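Local coordinates for methylenetetrahydrofolate--tRNA-(uracil-5-)-methyltransferase TrmFO (Thermus thermophilus, PDB 3G5S), which uses FAD and methylenetetrahydrofolate to methylate uridine 54 of tRNA at C5, giving 5-methyluridine, at residues P162-Y166 / E167-L171; A222-P225 / V226-A230; L313-P316 / R317-E321; L331-G335 / V336-V340. All coordinates share one frame; numbering follows the deposited sequence.

Contact 1 (P162-Y166 / E167-L171); sequences PIVLY and ESIDL
Held between its own backbone N and carbonyl carbon (chi1 75°), OG of Ser-168 turns back on the end of the strand and donates to Leu-165 O at 2.7 Å. This bond lies in the carbonyl plane, on a lone pair. Ser-168 N comes to the same oxygen from above the plane, 2.9 Å from Leu-165 O, and thus one residue grips a single carbonyl twice. One step on, Ile-169 N donates to Tyr-166 O at 3.0 Å in a nearly straight bond (164°). The two overlapping turns form a short 3-10 segment that takes the chain out of the strand. A water adds to it, donating to both Tyr-166 O and Ile-169 O.

With CG trans to the backbone N (chi1 -177°), the Tyr-166 ring reaches along the outgoing chain, and its OH comes 3.5 Å from Leu-171 CD1, the two side chains crossed at about a right angle. Ile-169 CD1 sits 4.0 Å from Val-164 CG2 and 4.1 Å from Tyr-166 CD1, while Glu-167 CG runs alongside Leu-165 CD2 at 3.5 Å.

Strand 163-165 lies between strands 271-274 and 301-303 of an antiparallel sheet. Ser-168 OG also bonds Glu-300 N, the Tyr-166 ring meets Trp-272, and Leu-187 of strand 187-191 touches Tyr-166, Ile-169 and Leu-171.

Contact 2 (A222-P225 / V226-A230); sequences ACVP and VEELA. With GSH (glutathione), chain C.
Val-226 is the first residue of helix 226-231, with Pro-225 as its N-cap; the residue before the cap and the fourth inside the helix, Val-224 and Leu-229, form a hydrophobic staple. Next along, Glu-227 bends at chi2 (-89°), which carries its carboxylate back beside the proline, OE2 lying 3.5 Å from Pro-225 CB. Both carboxylate oxygens are bonded beyond the turn, OE1 to Thr-279 OG1 and OE2 to Gly-280 N.

Glu-228 N makes a weak bond to Pro-225 O, and its CB rests 3.7 Å from Val-224 CG1. The acid end leads away to a salt bridge with Arg-232. Leu-229 N then reaches Pro-225 O at 3.0 Å, the first full helical bond. Its CD2 packs on Val-224 CG1 at 3.8 Å. An alanine in place of Leu-229 would probably open a gap against Val-224 CB and CG1 and undo the staple, although the backbone bond could remain.

Just upstream of this helix start, Cys-223 belongs to the glutathione pocket. The nature of its sulfur contact is doubtful: SG lies 2.5 Å from glutathione SG2, closer than an ordinary sulfur-sulfur contact yet longer than a normal disulfide.

Contact 3 (L313-P316 / R317-E321); sequences LNAP and RLLGE. With EDO (1,2-ethanediol), chain F.
The chain makes a single helical turn at 315-318, closed by Leu-319 N donating to Ala-315 O at 2.8 Å, while Leu-318 N adds weak bonds to Asn-314 O and Ala-315 O. Asn-314, the centre of an inverse gamma turn, starts it off. CG of Asn-314 stands trans to the backbone N (chi1 -166°), which brings OD1 over the first turn to accept from Arg-317 N at 3.2 Å. The donor sits 36° out of the amide plane. Arg-317 CG presses on the same oxygen, 3.3 Å from Asn-314 OD1, before the bent arginine chain carries the guanidinium away.

Asn-314 is thus a classic N-cap, its OD1 bonding the amide of the third helical residue. A hydrophobic staple goes with it: Leu-313 CD2 and Leu-318 CD1 meet at 4.0 Å, the two side chains crossed at about a right angle.

The other end of the Asn-314 amide is also employed. ND2 donates to the backbone O of Pro-387 and, at 3.1 Å, to O2 of a 1,2-ethanediol. With a leucine in place of Asn-314, Arg-317 N would probably be left with just its weak bond to the backbone O of that residue, and Pro-387 O would lose a donor. Behind the turn, Leu-319 CD1 packs 4.0 Å from Ala-315 CB, and both Leu-319 and Leu-313 touch Phe-325 of strand 324-325.

Contact 4 (L331-G335 / V336-V340); sequences LYAAG and VLAGV. With FAD (flavin-adenine dinucleotide), chain B.
Ala-338 folds back over Gly-335, and its N donates to Gly-335 O at 2.9 Å. This is the close-packed flank. Ala-338 CB lies 3.5 Å from Gly-335 O, Val-340 CG2 reaches that oxygen at 3.4 Å, and farther back Ala-338 CB meets Ala-333 CB at 3.9 Å. A methyl and a valine branch therefore wrap a carbonyl whose bond across the turn comes from the Ala-338 amide.

The setting is a Rossmann-type FAD domain. Strand 331-333 is an outermost strand of the parallel sheet, and the turn leads from its C-terminal end toward helix 343-361, as expected where such a fold holds a dinucleotide.

On the other flank, packing gives way to polar bridging, although it too is buried. Val-336 N donates to FAD O1P at 2.9 Å (156°). A water donates to Ala-334 O and, at 2.7 Å, to FAD O1P, and accepts from Leu-337 N, so it links Ala-334 O and Leu-337 N, three residues apart, to the same phosphate oxygen. Gly-335 has positive phi (75°), and a side chain on it would run into O1P. Val-336 places CG2 opposite its carbonyl carbon, 3.7 Å from FAD C5', so that its methyl lies on the ribityl chain. Ala-12 N of the glycine-rich loop and Tyr-343 N also bond the cofactor.

In the fold
The contacts follow one another along the chain in the order 1 to 4. Contacts 3 and 4 are neighbours, their centres about 9 Å apart: Leu-313 N and Leu-337 O, 2.9 Å apart, probably share a hydrogen bond, and Leu-319 packs on Ala-333. Helix 315-318 is thus joined to the edge of the parallel, FAD-binding sheet. Contact 1 ends a strand of the antiparallel sheet, and contact 2 begins a helix beside glutathione; their centres are about 23 Å apart, and each lies 25 to 28 Å from those of contacts 3 and 4. The four therefore span the cofactor and glutathione sides of the molecule. The nearest atoms of glutathione and the Asn-314 side chain are about 7 Å apart.

Contact 1 (P162-Y166 / E167-L171)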
loop_
_atom_site.group_PDB
_atom_site.type_symbol
_atom_site.label_atom_id
_atom_site.label_comp_id
_atom_site.label_asym_id
_atom_site.label_seq_id
_atom_site.Cartn_x
_atom_site.Cartn_y
_atom_site.Cartn_z
ATOM N N PRO A 162 -6.553 11.246 -2.574
ATOM C CA PRO A 162 -7.110 10.754 -1.312
ATOM C C PRO A 162 -8.307 9.831 -1.529
ATOM O O PRO A 162 -9.061 9.997 -2.492
ATOM C CB PRO A 162 -7.582 12.036 -0.615
ATOM C CG PRO A 162 -6.880 13.148 -1.320
ATOM C CD PRO A 162 -6.700 12.705 -2.720
ATOM N N ILE A 163 -8.474 8.884 -0.611
ATOM C CA ILE A 163 -9.588 7.945 -0.619
ATOM C C ILE A 163 -10.365 8.112 0.680
ATOM O O ILE A 163 -9.768 8.166 1.759
ATOM C CB ILE A 163 -9.082 6.494 -0.713
ATOM C CG1 ILE A 163 -8.216 6.329 -1.966
ATOM C CG2 ILE A 163 -10.245 5.518 -0.710
ATOM C CD1 ILE A 163 -7.679 4.921 -2.151
ATOM N N VAL A 164 -11.685 8.197 0.565
ATOM C CA VAL A 164 -12.556 8.347 1.726
ATOM C C VAL A 164 -13.436 7.119 1.899
ATOM O O VAL A 164 -13.684 6.361 0.957
ATOM C CB VAL A 164 -13.446 9.606 1.632
ATOM C CG1 VAL A 164 -12.588 10.853 1.492
ATOM C CG2 VAL A 164 -14.425 9.505 0.479
ATOM N N LEU A 165 -13.901 6.933 3.124
ATOM C CA LEU A 165 -14.835 5.873 3.449
ATOM C C LEU A 165 -16.230 6.261 2.968
ATOM O O LEU A 165 -16.736 7.324 3.311
ATOM C CB LEU A 165 -14.841 5.655 4.961
ATOM C CG LEU A 165 -15.505 4.387 5.496
ATOM C CD1 LEU A 165 -14.670 3.176 5.123
ATOM C CD2 LEU A 165 -15.674 4.472 7.004
ATOM N N TYR A 166 -16.856 5.390 2.187
ATOM C CA TYR A 166 -18.147 5.704 1.587
ATOM C C TYR A 166 -19.195 6.144 2.607
ATOM O O TYR A 166 -19.924 7.116 2.383
ATOM C CB TYR A 166 -18.668 4.506 0.794
ATOM C CG TYR A 166 -19.975 4.768 0.086
ATOM C CD1 TYR A 166 -20.005 5.426 -1.140
ATOM C CD2 TYR A 166 -21.179 4.369 0.643
ATOM C CE1 TYR A 166 -21.202 5.673 -1.792
ATOM C CE2 TYR A 166 -22.378 4.608 -0.003
ATOM C CZ TYR A 166 -22.383 5.260 -1.219
ATOM O OH TYR A 166 -23.573 5.503 -1.870
ATOM N N GLU A 167 -19.267 5.434 3.729
ATOM C CA GLU A 167 -20.283 5.720 4.732
ATOM C C GLU A 167 -20.123 7.105 5.357
ATOM O O GLU A 167 -21.041 7.607 5.998
ATOM C CB GLU A 167 -20.282 4.639 5.816
ATOM C CG GLU A 167 -19.176 4.787 6.844
ATOM C CD GLU A 167 -19.351 3.858 8.030
ATOM O OE1 GLU A 167 -19.913 2.758 7.845
ATOM O OE2 GLU A 167 -18.927 4.224 9.148
ATOM N N SER A 168 -18.961 7.724 5.167
ATOM C CA SER A 168 -18.701 9.041 5.743
ATOM C C SER A 168 -19.113 10.180 4.813
ATOM O O SER A 168 -19.016 11.343 5.185
ATOM C CB SER A 168 -17.231 9.188 6.148
ATOM O OG SER A 168 -16.382 9.366 5.023
ATOM N N ILE A 169 -19.573 9.839 3.611
ATOM C CA ILE A 169 -20.046 10.831 2.658
ATOM C C ILE A 169 -21.503 11.206 2.929
ATOM O O ILE A 169 -22.342 10.338 3.177
ATOM C CB ILE A 169 -19.935 10.302 1.214
ATOM C CG1 ILE A 169 -18.493 9.894 0.896
ATOM C CG2 ILE A 169 -20.439 11.344 0.223
ATOM C CD1 ILE A 169 -18.347 9.139 -0.419
ATOM N N ASP A 170 -21.792 12.503 2.894
ATOM C CA ASP A 170 -23.161 12.991 2.991
ATOM C C ASP A 170 -23.771 12.978 1.598
ATOM O O ASP A 170 -23.556 13.897 0.803
ATOM C CB ASP A 170 -23.176 14.397 3.591
ATOM C CG ASP A 170 -24.556 15.029 3.596
ATOM O OD1 ASP A 170 -25.547 14.359 3.238
ATOM O OD2 ASP A 170 -24.643 16.218 3.969
ATOM N N LEU A 171 -24.524 11.924 1.305
ATOM C CA LEU A 171 -25.040 11.706 -0.040
ATOM C C LEU A 171 -26.081 12.739 -0.469
ATOM O O LEU A 171 -26.393 12.852 -1.653
ATOM C CB LEU A 171 -25.595 10.287 -0.180
ATOM C CG LEU A 171 -24.572 9.167 0.030
ATOM C CD1 LEU A 171 -25.268 7.818 0.101
ATOM C CD2 LEU A 171 -23.514 9.175 -1.067
HETATM O O HOH W 1 -22.660 7.622 2.497
#

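Contact 2 (A222-P225 / V226-A230)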
loop_
_atom_site.group_PDB
_atom_site.type_symbol
_atom_site.label_atom_id
_atom_site.label_comp_id
_atom_site.label_asym_id
_atom_site.label_seq_id
_atom_site.Cartn_x
_atom_site.Cartn_y
_atom_site.Cartn_z
ATOM N N ALA A 222 3.761 15.267 -17.061
ATOM C CA ALA A 222 2.417 15.748 -17.423
ATOM C C ALA A 222 1.382 15.524 -16.312
ATOM O O ALA A 222 0.238 15.982 -16.400
ATOM C CB ALA A 222 1.941 15.151 -18.740
ATOM N N CYS A 223 1.795 14.821 -15.266
ATOM C CA CYS A 223 0.963 14.613 -14.090
ATOM C C CYS A 223 1.287 15.691 -13.063
ATOM O O CYS A 223 2.338 15.655 -12.425
ATOM C CB CYS A 223 1.229 13.227 -13.506
ATOM S SG CYS A 223 0.323 12.873 -11.989
ATOM N N VAL A 224 0.383 16.649 -12.908
ATOM C CA VAL A 224 0.637 17.816 -12.067
ATOM C C VAL A 224 -0.222 17.756 -10.807
ATOM O O VAL A 224 -1.426 17.551 -10.893
ATOM C CB VAL A 224 0.325 19.123 -12.825
ATOM C CG1 VAL A 224 0.684 20.337 -11.980
ATOM C CG2 VAL A 224 1.069 19.154 -14.152
ATOM N N PRO A 225 0.398 17.925 -9.631
ATOM C CA PRO A 225 -0.361 17.897 -8.374
ATOM C C PRO A 225 -1.459 18.960 -8.389
ATOM O O PRO A 225 -1.238 20.037 -8.944
ATOM C CB PRO A 225 0.694 18.239 -7.317
ATOM C CG PRO A 225 2.007 17.927 -7.959
ATOM C CD PRO A 225 1.829 18.192 -9.414
ATOM N N VAL A 226 -2.615 18.678 -7.792
ATOM C CA VAL A 226 -3.724 19.633 -7.840
ATOM C C VAL A 226 -3.377 20.974 -7.219
ATOM O O VAL A 226 -3.857 22.011 -7.672
ATOM C CB VAL A 226 -5.019 19.105 -7.179
ATOM C CG1 VAL A 226 -5.661 18.054 -8.040
ATOM C CG2 VAL A 226 -4.749 18.575 -5.775
ATOM N N GLU A 227 -2.553 20.961 -6.178
ATOM C CA GLU A 227 -2.165 22.205 -5.532
ATOM C C GLU A 227 -1.301 23.049 -6.469
ATOM O O GLU A 227 -1.307 24.275 -6.393
ATOM C CB GLU A 227 -1.463 21.946 -4.192
ATOM C CG GLU A 227 -0.150 21.181 -4.284
ATOM C CD GLU A 227 -0.318 19.670 -4.211
ATOM O OE1 GLU A 227 -1.439 19.161 -4.438
ATOM O OE2 GLU A 227 0.685 18.984 -3.922
ATOM N N GLU A 228 -0.564 22.391 -7.357
ATOM C CA GLU A 228 0.221 23.105 -8.357
ATOM C C GLU A 228 -0.662 23.603 -9.505
ATOM O O GLU A 228 -0.451 24.699 -10.017
ATOM C CB GLU A 228 1.371 22.237 -8.872
ATOM C CG GLU A 228 2.357 22.963 -9.781
ATOM C CD GLU A 228 3.015 24.173 -9.124
ATOM O OE1 GLU A 228 3.119 24.204 -7.879
ATOM O OE2 GLU A 228 3.434 25.091 -9.858
ATOM N N LEU A 229 -1.652 22.809 -9.910
ATOM C CA LEU A 229 -2.639 23.291 -10.875
ATOM C C LEU A 229 -3.297 24.573 -10.366
ATOM O O LEU A 229 -3.487 25.525 -11.120
ATOM C CB LEU A 229 -3.702 22.231 -11.162
ATOM C CG LEU A 229 -3.268 20.993 -11.951
ATOM C CD1 LEU A 229 -4.411 19.996 -12.047
ATOM C CD2 LEU A 229 -2.764 21.374 -13.343
ATOM N N ALA A 230 -3.634 24.600 -9.083
ATOM C CA ALA A 230 -4.222 25.790 -8.488
ATOM C C ALA A 230 -3.309 26.998 -8.659
ATOM O O ALA A 230 -3.767 28.090 -9.006
ATOM C CB ALA A 230 -4.512 25.556 -7.019
HETATM N N1 GSH C . 0.640 5.752 -11.159
HETATM C CA1 GSH C . 0.028 5.006 -12.243
HETATM C C1 GSH C . 0.703 5.247 -13.584
HETATM O O11 GSH C . 1.871 6.009 -13.618
HETATM O O12 GSH C . 0.412 4.568 -14.513
HETATM C CB1 GSH C . -1.490 5.151 -12.315
HETATM C CG1 GSH C . -2.050 6.370 -13.040
HETATM C CD1 GSH C . -1.874 7.742 -12.394
HETATM O OE1 GSH C . -1.149 7.928 -11.470
HETATM N N2 GSH C . -2.650 8.820 -12.940
HETATM C CA2 GSH C . -2.631 10.112 -12.331
HETATM C C2 GSH C . -3.916 10.411 -11.565
HETATM O O2 GSH C . -4.866 10.836 -12.135
HETATM C CB2 GSH C . -2.357 11.124 -13.432
HETATM S SG2 GSH C . -2.045 12.824 -12.912
HETATM N N3 GSH C . -3.794 10.609 -10.134
HETATM C CA3 GSH C . -4.940 11.069 -9.380
HETATM C C3 GSH C . -6.004 10.006 -9.149
HETATM O O31 GSH C . -7.166 10.265 -9.111
HETATM O O32 GSH C . -5.578 8.697 -9.264
#

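Contact 3 (L313-P316 / R317-E321)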
loop_
_atom_site.group_PDB
_atom_site.type_symbol
_atom_site.label_atom_id
_atom_site.label_comp_id
_atom_site.label_asym_id
_atom_site.label_seq_id
_atom_site.Cartn_x
_atom_site.Cartn_y
_atom_site.Cartn_z
ATOM N N LEU A 313 3.814 -2.729 -9.571
ATOM C CA LEU A 313 2.999 -3.464 -10.523
ATOM C C LEU A 313 1.508 -3.205 -10.370
ATOM O O LEU A 313 1.025 -2.864 -9.283
ATOM C CB LEU A 313 3.231 -4.959 -10.334
ATOM C CG LEU A 313 4.654 -5.425 -10.625
ATOM C CD1 LEU A 313 4.839 -6.835 -10.112
ATOM C CD2 LEU A 313 4.965 -5.343 -12.119
ATOM N N ASN A 314 0.783 -3.405 -11.464
ATOM C CA ASN A 314 -0.662 -3.385 -11.422
ATOM C C ASN A 314 -1.137 -4.689 -10.806
ATOM O O ASN A 314 -1.364 -5.682 -11.495
ATOM C CB ASN A 314 -1.251 -3.193 -12.817
ATOM C CG ASN A 314 -2.709 -2.825 -12.758
ATOM O OD1 ASN A 314 -3.491 -3.503 -12.089
ATOM N ND2 ASN A 314 -3.081 -1.734 -13.418
ATOM N N ALA A 315 -1.255 -4.689 -9.486
ATOM C CA ALA A 315 -1.606 -5.904 -8.767
ATOM C C ALA A 315 -2.941 -6.504 -9.215
ATOM O O ALA A 315 -3.022 -7.707 -9.432
ATOM C CB ALA A 315 -1.566 -5.684 -7.260
ATOM N N PRO A 316 -3.996 -5.681 -9.377
ATOM C CA PRO A 316 -5.259 -6.329 -9.746
ATOM C C PRO A 316 -5.193 -7.037 -11.098
ATOM O O PRO A 316 -5.876 -8.044 -11.290
ATOM C CB PRO A 316 -6.258 -5.165 -9.784
ATOM C CG PRO A 316 -5.672 -4.131 -8.896
ATOM C CD PRO A 316 -4.181 -4.266 -9.005
ATOM N N ARG A 317 -4.378 -6.533 -12.017
ATOM C CA ARG A 317 -4.247 -7.181 -13.316
ATOM C C ARG A 317 -3.316 -8.389 -13.286
ATOM O O ARG A 317 -3.481 -9.303 -14.083
ATOM C CB ARG A 317 -3.746 -6.186 -14.362
ATOM C CG ARG A 317 -4.736 -5.087 -14.717
ATOM C CD ARG A 317 -6.075 -5.639 -15.215
ATOM N NE ARG A 317 -5.952 -6.448 -16.424
ATOM C CZ ARG A 317 -5.974 -5.960 -17.658
ATOM N NH1 ARG A 317 -6.102 -4.654 -17.855
ATOM N NH2 ARG A 317 -5.859 -6.777 -18.698
ATOM N N LEU A 318 -2.335 -8.389 -12.388
ATOM C CA LEU A 318 -1.247 -9.368 -12.444
ATOM C C LEU A 318 -1.206 -10.405 -11.330
ATOM O O LEU A 318 -0.675 -11.490 -11.545
ATOM C CB LEU A 318 0.104 -8.667 -12.478
ATOM C CG LEU A 318 0.385 -7.784 -13.690
ATOM C CD1 LEU A 318 1.783 -7.194 -13.588
ATOM C CD2 LEU A 318 0.200 -8.535 -15.011
ATOM N N LEU A 319 -1.704 -10.055 -10.140
ATOM C CA LEU A 319 -1.510 -10.871 -8.940
ATOM C C LEU A 319 -2.807 -11.401 -8.350
ATOM O O LEU A 319 -3.832 -10.720 -8.355
ATOM C CB LEU A 319 -0.791 -10.061 -7.849
ATOM C CG LEU A 319 0.561 -9.443 -8.211
ATOM C CD1 LEU A 319 1.104 -8.611 -7.056
ATOM C CD2 LEU A 319 1.567 -10.513 -8.609
ATOM N N GLY A 320 -2.745 -12.613 -7.809
ATOM C CA GLY A 320 -3.806 -13.111 -6.958
ATOM C C GLY A 320 -3.622 -12.642 -5.522
ATOM O O GLY A 320 -2.592 -12.066 -5.168
ATOM N N GLU A 321 -4.618 -12.904 -4.682
ATOM C CA GLU A 321 -4.541 -12.522 -3.269
ATOM C C GLU A 321 -3.457 -13.311 -2.528
ATOM O O GLU A 321 -3.071 -12.960 -1.413
ATOM C CB GLU A 321 -5.895 -12.685 -2.577
ATOM C CG GLU A 321 -6.331 -14.123 -2.349
ATOM C CD GLU A 321 -6.940 -14.760 -3.575
ATOM O OE1 GLU A 321 -7.144 -14.055 -4.583
ATOM O OE2 GLU A 321 -7.219 -15.976 -3.531
HETATM C C1 EDO F . -0.143 0.645 -12.242
HETATM O O1 EDO F . -1.250 1.539 -12.387
HETATM C C2 EDO F . 0.426 0.365 -13.626
HETATM O O2 EDO F . -0.586 -0.275 -14.409
#

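Contact 4 (L331-G335 / V336-V340)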
loop_
_atom_site.group_PDB
_atom_site.type_symbol
_atom_site.label_atom_id
_atom_site.label_comp_id
_atom_site.label_asym_id
_atom_site.label_seq_id
_atom_site.Cartn_x
_atom_site.Cartn_y
_atom_site.Cartn_z
ATOM N N LEU A 331 5.894 -17.707 -9.358
ATOM C CA LEU A 331 6.487 -16.375 -9.254
ATOM C C LEU A 331 5.571 -15.538 -8.374
ATOM O O LEU A 331 4.352 -15.574 -8.548
ATOM C CB LEU A 331 6.618 -15.726 -10.637
ATOM C CG LEU A 331 7.365 -14.396 -10.700
ATOM C CD1 LEU A 331 8.834 -14.558 -10.327
ATOM C CD2 LEU A 331 7.228 -13.747 -12.072
ATOM N N TYR A 332 6.164 -14.785 -7.449
ATOM C CA TYR A 332 5.414 -13.983 -6.479
ATOM C C TYR A 332 5.996 -12.583 -6.435
ATOM O O TYR A 332 7.169 -12.379 -6.768
ATOM C CB TYR A 332 5.504 -14.597 -5.062
ATOM C CG TYR A 332 5.130 -16.051 -5.045
ATOM C CD1 TYR A 332 6.054 -17.012 -5.421
ATOM C CD2 TYR A 332 3.845 -16.473 -4.706
ATOM C CE1 TYR A 332 5.729 -18.330 -5.476
ATOM C CE2 TYR A 332 3.507 -17.820 -4.747
ATOM C CZ TYR A 332 4.468 -18.747 -5.140
ATOM O OH TYR A 332 4.202 -20.094 -5.212
ATOM N N ALA A 333 5.177 -11.621 -6.015
ATOM C CA ALA A 333 5.665 -10.274 -5.727
ATOM C C ALA A 333 5.322 -9.912 -4.294
ATOM O O ALA A 333 4.296 -10.333 -3.767
ATOM C CB ALA A 333 5.062 -9.251 -6.678
ATOM N N ALA A 334 6.183 -9.121 -3.673
ATOM C CA ALA A 334 5.930 -8.636 -2.326
ATOM C C ALA A 334 6.498 -7.241 -2.161
ATOM O O ALA A 334 7.355 -6.804 -2.936
ATOM C CB ALA A 334 6.532 -9.583 -1.295
ATOM N N GLY A 335 6.015 -6.539 -1.141
ATOM C CA GLY A 335 6.485 -5.202 -0.856
ATOM C C GLY A 335 5.923 -4.188 -1.826
ATOM O O GLY A 335 4.884 -4.400 -2.455
ATOM N N VAL A 336 6.607 -3.055 -1.930
ATOM C CA VAL A 336 6.153 -1.984 -2.801
ATOM C C VAL A 336 5.967 -2.470 -4.245
ATOM O O VAL A 336 5.044 -2.036 -4.935
ATOM C CB VAL A 336 7.118 -0.797 -2.723
ATOM C CG1 VAL A 336 6.900 0.177 -3.881
ATOM C CG2 VAL A 336 6.933 -0.095 -1.387
ATOM N N LEU A 337 6.830 -3.371 -4.706
ATOM C CA LEU A 337 6.672 -3.877 -6.063
ATOM C C LEU A 337 5.271 -4.467 -6.300
ATOM O O LEU A 337 4.723 -4.376 -7.403
ATOM C CB LEU A 337 7.758 -4.912 -6.371
ATOM C CG LEU A 337 7.753 -5.455 -7.803
ATOM C CD1 LEU A 337 8.137 -4.358 -8.801
ATOM C CD2 LEU A 337 8.686 -6.650 -7.917
ATOM N N ALA A 338 4.706 -5.096 -5.266
ATOM C CA ALA A 338 3.383 -5.718 -5.347
ATOM C C ALA A 338 2.228 -4.734 -5.199
ATOM O O ALA A 338 1.067 -5.138 -5.301
ATOM C CB ALA A 338 3.251 -6.817 -4.299
ATOM N N GLY A 339 2.519 -3.464 -4.929
ATOM C CA GLY A 339 1.458 -2.479 -4.833
ATOM C C GLY A 339 1.064 -2.047 -3.430
ATOM O O GLY A 339 0.023 -1.407 -3.269
ATOM N N VAL A 340 1.875 -2.371 -2.424
ATOM C CA VAL A 340 1.640 -1.843 -1.088
ATOM C C VAL A 340 2.584 -0.688 -0.797
ATOM O O VAL A 340 3.496 -0.386 -1.578
ATOM C CB VAL A 340 1.705 -2.918 0.025
ATOM C CG1 VAL A 340 0.715 -4.028 -0.251
ATOM C CG2 VAL A 340 3.119 -3.445 0.236
HETATM P PA FAD B . 13.067 -2.070 -0.126
HETATM O O1A FAD B . 13.506 -0.834 -0.857
HETATM O O2A FAD B . 13.089 -2.055 1.371
HETATM O O5B FAD B . 13.912 -3.340 -0.598
HETATM C C5B FAD B . 14.164 -3.595 -1.966
HETATM C C4B FAD B . 15.554 -4.194 -2.063
HETATM O O4B FAD B . 15.768 -4.664 -3.383
HETATM C C3B FAD B . 16.641 -3.156 -1.791
HETATM O O3B FAD B . 17.546 -3.622 -0.809
HETATM C C2B FAD B . 17.323 -2.964 -3.146
HETATM O O2B FAD B . 18.702 -2.665 -3.077
HETATM C C1B FAD B . 17.088 -4.312 -3.802
HETATM N N9A FAD B . 17.062 -4.367 -5.272
HETATM C C8A FAD B . 16.377 -3.552 -6.131
HETATM N N7A FAD B . 16.541 -4.015 -7.387
HETATM C C5A FAD B . 17.320 -5.128 -7.327
HETATM C C6A FAD B . 17.807 -6.004 -8.287
HETATM N N6A FAD B . 17.399 -5.968 -9.563
HETATM N N1A FAD B . 18.579 -7.058 -7.879
HETATM C C2A FAD B . 18.896 -7.246 -6.554
HETATM N N3A FAD B . 18.418 -6.386 -5.592
HETATM C C4A FAD B . 17.653 -5.352 -5.999
HETATM N N1 FAD B . 7.743 3.622 4.250
HETATM C C2 FAD B . 7.239 3.885 5.499
HETATM O O2 FAD B . 6.465 3.096 6.038
HETATM N N3 FAD B . 7.609 5.045 6.151
HETATM C C4 FAD B . 8.484 5.961 5.590
HETATM O O4 FAD B . 8.800 6.988 6.203
HETATM C C4X FAD B . 8.991 5.681 4.321
HETATM N N5 FAD B . 9.859 6.554 3.705
HETATM C C5X FAD B . 10.358 6.256 2.454
HETATM C C6 FAD B . 11.243 7.142 1.848
HETATM C C7 FAD B . 11.752 6.874 0.585
HETATM C C7M FAD B . 12.708 7.835 -0.066
HETATM C C8 FAD B . 11.378 5.704 -0.069
HETATM C C8M FAD B . 11.925 5.399 -1.434
HETATM C C9 FAD B . 10.495 4.813 0.537
HETATM C C9A FAD B . 9.978 5.083 1.801
HETATM N N10 FAD B . 9.082 4.206 2.400
HETATM C C10 FAD B . 8.611 4.512 3.663
HETATM C "C1'" FAD B . 8.192 3.351 1.527
HETATM C "C2'" FAD B . 8.351 1.838 1.751
HETATM O "O2'" FAD B . 7.569 1.366 2.836
HETATM C "C3'" FAD B . 9.815 1.427 1.910
HETATM O "O3'" FAD B . 10.453 1.718 0.682
HETATM C "C4'" FAD B . 9.998 -0.053 2.240
HETATM O "O4'" FAD B . 11.355 -0.254 2.580
HETATM C "C5'" FAD B . 9.570 -0.958 1.091
HETATM O "O5'" FAD B . 10.009 -2.276 1.337
HETATM P P FAD B . 10.417 -3.209 0.103
HETATM O O1P FAD B . 9.298 -3.302 -0.884
HETATM O O2P FAD B . 10.936 -4.484 0.681
HETATM O O3P FAD B . 11.583 -2.393 -0.642
HETATM O O HOH W 2 9.087 -4.710 -3.232
#